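Local structure of tail lysozyme, putative (Geobacter sulfurreducens, 2IA7) at residues R39-T44 with P53-G58. The protein is a putative phage-tail lysozyme of the baseplate wedge gp25 family, whose function is unproven and may be structural, as in phage tail baseplates. Residues are numbered along the deposited sequence; the frame is centred on the assembly and turned at random.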
# COMPACT_ATOMS: atom_id res chain seq x y z
N ARG A 39 3.33 -0.40 5.17
CA ARG A 39 2.02 -0.46 5.79
C ARG A 39 1.55 0.89 6.29
O ARG A 39 0.37 1.19 6.25
CB ARG A 39 1.99 -1.50 6.91
CG ARG A 39 2.21 -2.93 6.43
CD ARG A 39 2.11 -3.97 7.54
NE ARG A 39 3.08 -3.89 8.63
CZ ARG A 39 4.23 -4.57 8.74
NH1 ARG A 39 4.58 -5.52 7.88
NH2 ARG A 39 4.95 -4.41 9.84
N ILE A 40 2.47 1.67 6.86
CA ILE A 40 2.16 3.04 7.30
C ILE A 40 1.71 3.90 6.16
O ILE A 40 0.69 4.57 6.24
CB ILE A 40 3.33 3.70 8.03
CG1 ILE A 40 3.61 2.99 9.36
CG2 ILE A 40 3.11 5.15 8.29
CD1 ILE A 40 4.98 3.31 9.94
N ILE A 41 2.45 3.88 5.08
CA ILE A 41 2.13 4.70 3.93
C ILE A 41 0.76 4.41 3.35
O ILE A 41 -0.03 5.30 3.13
CB ILE A 41 3.20 4.56 2.82
CG1 ILE A 41 4.54 5.08 3.31
CG2 ILE A 41 2.76 5.26 1.51
CD1 ILE A 41 5.72 4.48 2.60
N LEU A 42 0.47 3.11 3.15
CA LEU A 42 -0.80 2.70 2.49
C LEU A 42 -1.99 2.96 3.46
O LEU A 42 -3.10 3.22 3.02
CB LEU A 42 -0.75 1.27 1.99
CG LEU A 42 0.35 0.96 0.98
CD1 LEU A 42 0.27 -0.49 0.50
CD2 LEU A 42 0.29 2.00 -0.17
N GLY A 43 -1.72 2.87 4.76
CA GLY A 43 -2.78 3.06 5.76
C GLY A 43 -3.04 4.49 6.19
O GLY A 43 -3.88 4.72 7.08
N THR A 44 -2.34 5.45 5.60
CA THR A 44 -2.48 6.85 5.95
C THR A 44 -3.11 7.62 4.80
O THR A 44 -2.65 7.61 3.66
CB THR A 44 -1.11 7.50 6.34
OG1 THR A 44 -0.50 6.74 7.38
CG2 THR A 44 -1.28 8.96 6.81
N PRO A 53 0.75 17.02 5.73
CA PRO A 53 -0.53 16.76 5.06
C PRO A 53 -0.43 16.08 3.70
O PRO A 53 -1.42 15.52 3.23
CB PRO A 53 -1.15 18.16 4.94
CG PRO A 53 0.05 19.08 4.93
CD PRO A 53 0.99 18.46 5.91
N ASP A 54 0.74 16.11 3.07
CA ASP A 54 0.97 15.42 1.79
C ASP A 54 1.27 13.92 1.94
O ASP A 54 1.20 13.16 0.99
CB ASP A 54 2.13 16.06 1.03
CG ASP A 54 1.77 17.41 0.43
OD1 ASP A 54 0.77 18.03 0.86
OD2 ASP A 54 2.51 17.84 -0.49
N PHE A 55 1.62 13.49 3.15
CA PHE A 55 1.98 12.11 3.38
C PHE A 55 0.80 11.17 3.36
O PHE A 55 -0.20 11.44 4.02
CB PHE A 55 2.70 11.97 4.71
CG PHE A 55 3.14 10.56 5.01
CD1 PHE A 55 4.35 10.07 4.60
CD2 PHE A 55 2.31 9.72 5.76
CE1 PHE A 55 4.70 8.75 4.85
CE2 PHE A 55 2.68 8.39 6.04
CZ PHE A 55 3.87 7.93 5.59
N GLY A 56 0.95 10.04 2.68
CA GLY A 56 -0.07 9.01 2.60
C GLY A 56 -0.31 8.50 1.20
O GLY A 56 0.50 8.69 0.27
N CYS A 57 -1.45 7.83 1.05
CA CYS A 57 -1.82 7.15 -0.18
C CYS A 57 -3.17 7.69 -0.70
O CYS A 57 -4.14 7.81 0.06
CB CYS A 57 -1.91 5.65 0.06
SG CYS A 57 -2.39 4.69 -1.35
N GLY A 58 -3.22 8.02 -1.98
CA GLY A 58 -4.40 8.62 -2.55
C GLY A 58 -5.63 7.75 -2.60
O GLY A 58 -6.72 8.26 -2.84
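Phe55 swings its ring back toward the end of helix 30-42 because CG stands anti to the backbone N (chi1 -179°), and Thr44, whose CG2 takes the same anti place, meets it from the other segment. Two methyls reach the ring at its edge. Thr44 CG2 lies 3.8 Å from Phe55 CD2, while Ile40 CG2 comes up near the ring plane, 3.9 Å from Phe55 CZ. The Ile41 side chain runs at about a right angle to that of Phe55 and brings CG1 obliquely to 3.7 Å from the same CZ. Arg49 adds a cation-pi contact and Trp86 of helix 69-86 an edge-to-face one. With an alanine at Phe55, Ile40, Ile41 and Thr44 would probably lose their shared apolar partner and a gap would open beside the helix end.

Beyond the ring, along the loop, the backbones join through Cys57 N, which donates to Thr44 O at 2.9 Å. Gly56 passes so near that its CA is 3.1 Å from Thr44 O, and a side chain there would collide with this oxygen. Thr44 is also tied back to the helix that precedes it, since OG1 donates to Ile40 O at 2.7 Å. Cys57 SG packs on Leu42 CD2 at 4.0 Å, and His60 hydrogen-bonds Leu42 O.

The contact thus fastens the returning loop to the helix C-terminus: Thr44 spends its hydroxyl on the last helical turn and its carbonyl on the loop, satisfying buried polar atoms beside an apolar cluster.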